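Local structure of muconolactone isomerase-like protein (Thermus thermophilus, 1VDH) at residues A[15-20]-A[108-113]; A[142-147]-A[199-204]. The protein catalyses the hydrogen peroxide-dependent decarboxylation of Fe-coproporphyrin III to heme b, the last step of coproporphyrin-dependent heme biosynthesis, and assembles as a homopentamer. All blocks are in the same frame, centred on the assembly; numbering follows the deposited sequence.

Interaction 1: residues A[15-20]-A[108-113]; sequences WHVLHD and FYSVVE
His16 and Tyr109 meet on one face of an antiparallel strand pair, where His16 ND1 and Tyr109 OH are joined by a hydrogen bond of 2.8 Å. The imidazole nitrogen lies in the plane of the phenol ring at its edge, and neither ring covers the other. Val111 CG2 sits almost squarely over the centre of the imidazole, 3.9 Å from the His16 ring centroid, a CH-pi contact that pins one ring face while the bond to tyrosine holds the ring edge.

Five backbone hydrogen bonds join the strands, the shortest from Val17 N to Ser110 O at 2.6 Å. On the other face, with CG1 anti to the backbone N (chi1 -169°), Val17 keeps CG2 beside that nitrogen, where it packs against Val112 CG2 at 3.7 Å. Beyond this close apolar contact the same face becomes looser and polar: the side chains of His19 and Phe108 approach each other through CB and CB (4.1 Å), and an ordered water binds His19 ND1, Phe108 O and Ser110 OG. His19 NE2 also hydrogen-bonds to Asp201 OD1, and Ser110 OG to Ser188 OG.

All the touching residues are buried. Strand 74-80 flanks 15-20 and strand 184-189 flanks 108-113, while helix 83-95 packs on the face of His16, Leu18 and Tyr109, where Val68 and Val208 of a neighbouring subunit also reach the contact.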
loop_
_atom_site.group_PDB
_atom_site.type_symbol
_atom_site.label_atom_id
_atom_site.label_comp_id
_atom_site.label_asym_id
_atom_site.label_seq_id
_atom_site.Cartn_x
_atom_site.Cartn_y
_atom_site.Cartn_z
ATOM N N TRP A 15 -9.523 17.350 25.710
ATOM C CA TRP A 15 -10.544 17.204 24.677
ATOM C C TRP A 15 -10.204 16.114 23.666
ATOM O O TRP A 15 -9.030 15.843 23.396
ATOM C CB TRP A 15 -10.728 18.520 23.913
ATOM C CG TRP A 15 -11.658 19.515 24.549
ATOM C CD1 TRP A 15 -12.579 19.279 25.536
ATOM C CD2 TRP A 15 -11.773 20.904 24.218
ATOM N NE1 TRP A 15 -13.262 20.439 25.834
ATOM C CE2 TRP A 15 -12.784 21.451 25.040
ATOM C CE3 TRP A 15 -11.115 21.744 23.305
ATOM C CZ2 TRP A 15 -13.154 22.799 24.978
ATOM C CZ3 TRP A 15 -11.483 23.086 23.243
ATOM C CH2 TRP A 15 -12.494 23.599 24.077
ATOM N N HIS A 16 -11.244 15.481 23.132
ATOM C CA HIS A 16 -11.092 14.454 22.108
ATOM C C HIS A 16 -10.986 15.227 20.803
ATOM O O HIS A 16 -11.570 16.300 20.665
ATOM C CB HIS A 16 -12.298 13.520 22.094
ATOM C CG HIS A 16 -12.381 12.639 23.301
ATOM N ND1 HIS A 16 -12.690 11.298 23.224
ATOM C CD2 HIS A 16 -12.176 12.906 24.613
ATOM C CE1 HIS A 16 -12.674 10.777 24.438
ATOM N NE2 HIS A 16 -12.365 11.730 25.298
ATOM N N VAL A 17 -10.233 14.685 19.855
ATOM C CA VAL A 17 -9.996 15.359 18.591
ATOM C C VAL A 17 -10.287 14.505 17.366
ATOM O O VAL A 17 -9.927 13.329 17.315
ATOM C CB VAL A 17 -8.511 15.796 18.490
ATOM C CG1 VAL A 17 -8.306 16.718 17.306
ATOM C CG2 VAL A 17 -8.050 16.456 19.788
ATOM N N LEU A 18 -10.914 15.115 16.368
ATOM C CA LEU A 18 -11.189 14.420 15.123
ATOM C C LEU A 18 -10.709 15.237 13.929
ATOM O O LEU A 18 -11.086 16.401 13.764
ATOM C CB LEU A 18 -12.681 14.114 14.952
ATOM C CG LEU A 18 -13.049 13.508 13.586
ATOM C CD1 LEU A 18 -12.421 12.123 13.434
ATOM C CD2 LEU A 18 -14.561 13.421 13.427
ATOM N N HIS A 19 -9.813 14.644 13.146
ATOM C CA HIS A 19 -9.334 15.273 11.923
ATOM C C HIS A 19 -10.136 14.579 10.838
ATOM O O HIS A 19 -10.088 13.357 10.713
ATOM C CB HIS A 19 -7.845 15.015 11.696
ATOM C CG HIS A 19 -6.953 15.904 12.496
ATOM N ND1 HIS A 19 -6.684 15.681 13.830
ATOM C CD2 HIS A 19 -6.262 17.014 12.151
ATOM C CE1 HIS A 19 -5.862 16.615 14.270
ATOM N NE2 HIS A 19 -5.592 17.436 13.272
ATOM N N ASP A 20 -10.889 15.354 10.074
ATOM C CA ASP A 20 -11.714 14.800 9.014
ATOM C C ASP A 20 -11.283 15.428 7.696
ATOM O O ASP A 20 -11.656 16.563 7.391
ATOM C CB ASP A 20 -13.195 15.101 9.315
ATOM C CG ASP A 20 -14.163 14.425 8.345
ATOM O OD1 ASP A 20 -13.756 13.964 7.255
ATOM O OD2 ASP A 20 -15.361 14.369 8.681
ATOM N N PHE A 108 -8.322 11.043 11.550
ATOM C CA PHE A 108 -7.545 10.678 12.722
ATOM C C PHE A 108 -8.346 10.992 13.974
ATOM O O PHE A 108 -8.907 12.082 14.106
ATOM C CB PHE A 108 -6.215 11.440 12.756
ATOM C CG PHE A 108 -5.152 10.772 13.592
ATOM C CD1 PHE A 108 -4.543 9.600 13.154
ATOM C CD2 PHE A 108 -4.758 11.315 14.812
ATOM C CE1 PHE A 108 -3.555 8.976 13.918
ATOM C CE2 PHE A 108 -3.773 10.702 15.584
ATOM C CZ PHE A 108 -3.168 9.528 15.137
ATOM N N TYR A 109 -8.462 10.003 14.849
ATOM C CA TYR A 109 -9.172 10.176 16.107
ATOM C C TYR A 109 -8.134 10.105 17.221
ATOM O O TYR A 109 -7.388 9.128 17.326
ATOM C CB TYR A 109 -10.244 9.099 16.298
ATOM C CG TYR A 109 -10.833 9.086 17.693
ATOM C CD1 TYR A 109 -10.950 7.893 18.406
ATOM C CD2 TYR A 109 -11.248 10.270 18.313
ATOM C CE1 TYR A 109 -11.461 7.876 19.701
ATOM C CE2 TYR A 109 -11.759 10.263 19.610
ATOM C CZ TYR A 109 -11.863 9.061 20.297
ATOM O OH TYR A 109 -12.365 9.035 21.582
ATOM N N SER A 110 -8.093 11.146 18.047
ATOM C CA SER A 110 -7.130 11.208 19.131
ATOM C C SER A 110 -7.659 12.018 20.309
ATOM O O SER A 110 -8.743 12.596 20.233
ATOM C CB SER A 110 -5.828 11.826 18.615
ATOM O OG SER A 110 -6.055 13.142 18.133
ATOM N N VAL A 111 -6.886 12.053 21.393
ATOM C CA VAL A 111 -7.260 12.792 22.597
ATOM C C VAL A 111 -6.101 13.686 23.038
ATOM O O VAL A 111 -4.978 13.206 23.193
ATOM C CB VAL A 111 -7.622 11.826 23.763
ATOM C CG1 VAL A 111 -7.975 12.615 25.015
ATOM C CG2 VAL A 111 -8.794 10.926 23.374
ATOM N N VAL A 112 -6.370 14.980 23.224
ATOM C CA VAL A 112 -5.339 15.929 23.661
ATOM C C VAL A 112 -4.608 15.326 24.853
ATOM O O VAL A 112 -5.229 14.920 25.840
ATOM C CB VAL A 112 -5.941 17.312 24.022
ATOM C CG1 VAL A 112 -4.875 18.220 24.638
ATOM C CG2 VAL A 112 -6.499 17.972 22.763
ATOM N N GLU A 113 -3.290 15.226 24.727
ATOM C CA GLU A 113 -2.467 14.607 25.751
ATOM C C GLU A 113 -1.302 15.461 26.232
ATOM O O GLU A 113 -0.585 16.059 25.430
ATOM C CB GLU A 113 -1.927 13.283 25.200
ATOM C CG GLU A 113 -1.100 12.462 26.176
ATOM C CD GLU A 113 -0.281 11.406 25.469
ATOM O OE1 GLU A 113 -0.832 10.330 25.141
ATOM O OE2 GLU A 113 0.916 11.660 25.224
HETATM O O HOH W 1 -7.292 13.714 15.627
#

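Interaction 2: residues A[142-147]-A[199-204]; sequences VCFYPM and GVDLFS
Tyr145, the predicted active-site residue, lies side by side with Val200 on one face of two antiparallel strands. Its CG stands between the backbone N and the carbonyl carbon (chi1 63°), which raises the ring alongside the valine. Contact with the valine side chain begins beyond CB and CG: Tyr145 CD1 is 4.2 Å and CD2 4.1 Å from Val200 CB, CE1 approaches CG2 at 3.8 Å, and CE2, CZ and OH close on CG1, which is 3.5 Å from Tyr145 OH. Val200 CB thus stands over one ring face, its CH-pi contact displaced toward the rim, while Leu202 CD1 reaches the ring edge at CE2. Phe232 stacks with the same ring from outside the pair, and Met147 SD touches Val200 CG2.

Cys143 and Leu202 continue this apolar face, their CB atoms 3.9 Å apart. Between the strands, two reciprocal pairs of backbone hydrogen bonds join Cys143 to Leu202 and Tyr145 to Val200; Leu202 N to Cys143 O measures 2.8 Å.

On the opposite face Val142 CG2 packs against Phe203 CE1 at 3.5 Å. Phe144 crosses Asp201, the ring and carboxylate planes 33° apart, with CD2 3.7 Å from Asp201 OD1. That oxygen is bound by His19 NE2, so the buried carboxylate has a polar partner.

Within the two strands the phenol ring and its OH thus meet hydrocarbon, notably Val200 CG1, and the ring is packed by Val200, Leu202 and Phe232. The strand also carries Pro146 and Met147 of the predicted Fe-coproporphyrin III site, so this packing probably helps to position the tyrosine beside it.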
loop_
_atom_site.group_PDB
_atom_site.type_symbol
_atom_site.label_atom_id
_atom_site.label_comp_id
_atom_site.label_asym_id
_atom_site.label_seq_id
_atom_site.Cartn_x
_atom_site.Cartn_y
_atom_site.Cartn_z
ATOM N N VAL A 142 -2.286 25.423 9.208
ATOM C CA VAL A 142 -2.191 24.259 10.069
ATOM C C VAL A 142 -1.312 23.204 9.406
ATOM O O VAL A 142 -1.267 23.098 8.177
ATOM C CB VAL A 142 -3.583 23.616 10.358
ATOM C CG1 VAL A 142 -4.181 23.017 9.083
ATOM C CG2 VAL A 142 -3.445 22.531 11.431
ATOM N N CYS A 143 -0.556 22.493 10.233
ATOM C CA CYS A 143 0.284 21.389 9.792
ATOM C C CYS A 143 -0.098 20.221 10.686
ATOM O O CYS A 143 -0.010 20.323 11.914
ATOM C CB CYS A 143 1.774 21.683 9.983
ATOM S SG CYS A 143 2.845 20.191 9.850
ATOM N N PHE A 144 -0.597 19.148 10.082
ATOM C CA PHE A 144 -0.959 17.960 10.844
ATOM C C PHE A 144 -0.177 16.752 10.371
ATOM O O PHE A 144 -0.040 16.522 9.169
ATOM C CB PHE A 144 -2.453 17.616 10.723
ATOM C CG PHE A 144 -2.790 16.236 11.249
ATOM C CD1 PHE A 144 -2.995 15.169 10.372
ATOM C CD2 PHE A 144 -2.817 15.990 12.618
ATOM C CE1 PHE A 144 -3.211 13.879 10.854
ATOM C CE2 PHE A 144 -3.033 14.703 13.113
ATOM C CZ PHE A 144 -3.228 13.644 12.228
ATOM N N TYR A 145 0.274 15.950 11.328
ATOM C CA TYR A 145 0.982 14.717 11.026
ATOM C C TYR A 145 0.927 13.785 12.220
ATOM O O TYR A 145 0.914 14.238 13.368
ATOM C CB TYR A 145 2.445 14.980 10.645
ATOM C CG TYR A 145 3.294 15.593 11.740
ATOM C CD1 TYR A 145 4.075 14.793 12.576
ATOM C CD2 TYR A 145 3.352 16.974 11.907
ATOM C CE1 TYR A 145 4.897 15.357 13.548
ATOM C CE2 TYR A 145 4.168 17.546 12.876
ATOM C CZ TYR A 145 4.937 16.732 13.690
ATOM O OH TYR A 145 5.741 17.303 14.646
ATOM N N PRO A 146 0.748 12.481 11.965
ATOM C CA PRO A 146 0.700 11.496 13.042
ATOM C C PRO A 146 2.115 10.927 13.199
ATOM O O PRO A 146 2.955 11.078 12.300
ATOM C CB PRO A 146 -0.273 10.456 12.493
ATOM C CG PRO A 146 0.076 10.425 11.042
ATOM C CD PRO A 146 0.258 11.901 10.699
ATOM N N MET A 147 2.387 10.283 14.327
ATOM C CA MET A 147 3.711 9.708 14.549
ATOM C C MET A 147 3.697 8.666 15.655
ATOM O O MET A 147 2.760 8.605 16.452
ATOM C CB MET A 147 4.730 10.810 14.901
ATOM C CG MET A 147 4.491 11.508 16.244
ATOM S SD MET A 147 5.759 12.768 16.630
ATOM C CE MET A 147 7.143 11.738 17.085
ATOM N N GLY A 199 -0.964 12.344 17.387
ATOM C CA GLY A 199 -1.374 13.226 16.318
ATOM C C GLY A 199 -0.726 14.548 16.700
ATOM O O GLY A 199 -0.669 14.889 17.888
ATOM N N VAL A 200 -0.177 15.267 15.726
ATOM C CA VAL A 200 0.457 16.551 16.005
ATOM C C VAL A 200 -0.114 17.659 15.126
ATOM O O VAL A 200 -0.151 17.530 13.904
ATOM C CB VAL A 200 1.990 16.509 15.769
ATOM C CG1 VAL A 200 2.610 17.865 16.115
ATOM C CG2 VAL A 200 2.639 15.407 16.606
ATOM N N ASP A 201 -0.569 18.736 15.763
ATOM C CA ASP A 201 -1.105 19.900 15.064
ATOM C C ASP A 201 -0.229 21.104 15.354
ATOM O O ASP A 201 -0.013 21.454 16.516
ATOM C CB ASP A 201 -2.521 20.230 15.531
ATOM C CG ASP A 201 -3.538 19.248 15.028
ATOM O OD1 ASP A 201 -3.907 19.332 13.837
ATOM O OD2 ASP A 201 -3.961 18.392 15.826
ATOM N N LEU A 202 0.313 21.702 14.300
ATOM C CA LEU A 202 1.136 22.901 14.435
ATOM C C LEU A 202 0.337 24.032 13.792
ATOM O O LEU A 202 -0.301 23.832 12.761
ATOM C CB LEU A 202 2.478 22.733 13.706
ATOM C CG LEU A 202 3.369 21.537 14.081
ATOM C CD1 LEU A 202 4.677 21.596 13.286
ATOM C CD2 LEU A 202 3.657 21.535 15.575
ATOM N N PHE A 203 0.346 25.204 14.420
ATOM C CA PHE A 203 -0.376 26.360 13.904
ATOM C C PHE A 203 0.593 27.527 13.777
ATOM O O PHE A 203 1.375 27.790 14.694
ATOM C CB PHE A 203 -1.521 26.738 14.846
ATOM C CG PHE A 203 -2.517 25.634 15.071
ATOM C CD1 PHE A 203 -3.475 25.334 14.110
ATOM C CD2 PHE A 203 -2.503 24.904 16.254
ATOM C CE1 PHE A 203 -4.413 24.322 14.326
ATOM C CE2 PHE A 203 -3.437 23.890 16.480
ATOM C CZ PHE A 203 -4.392 23.600 15.513
ATOM N N SER A 204 0.530 28.234 12.652
ATOM C CA SER A 204 1.427 29.364 12.408
ATOM C C SER A 204 0.874 30.249 11.304
ATOM O O SER A 204 0.039 29.813 10.515
ATOM C CB SER A 204 2.810 28.850 11.978
ATOM O OG SER A 204 3.745 29.912 11.844
#

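How the interactions relate
Interactions 1 and 2 belong to one curled antiparallel sheet, the barrel of the chlorite dismutase family, with centres about 11 Å apart. Strand 184-189 bridges them, pairing with 102-116 on one side and 198-204 on the other. Along the chain they come in series: strand 102-116 ends interaction 1, and the next strand, 141-152, opens interaction 2. They also touch directly across the barrel interior: besides the histidine-aspartate bond between them, the rings of His19 and Phe144 are stacked, and Phe108 packs on Phe144 and Gly199. Interaction 1 thus supplies part of the core behind the strand that bears Tyr145, Pro146 and Met147 of the predicted Fe-coproporphyrin III site.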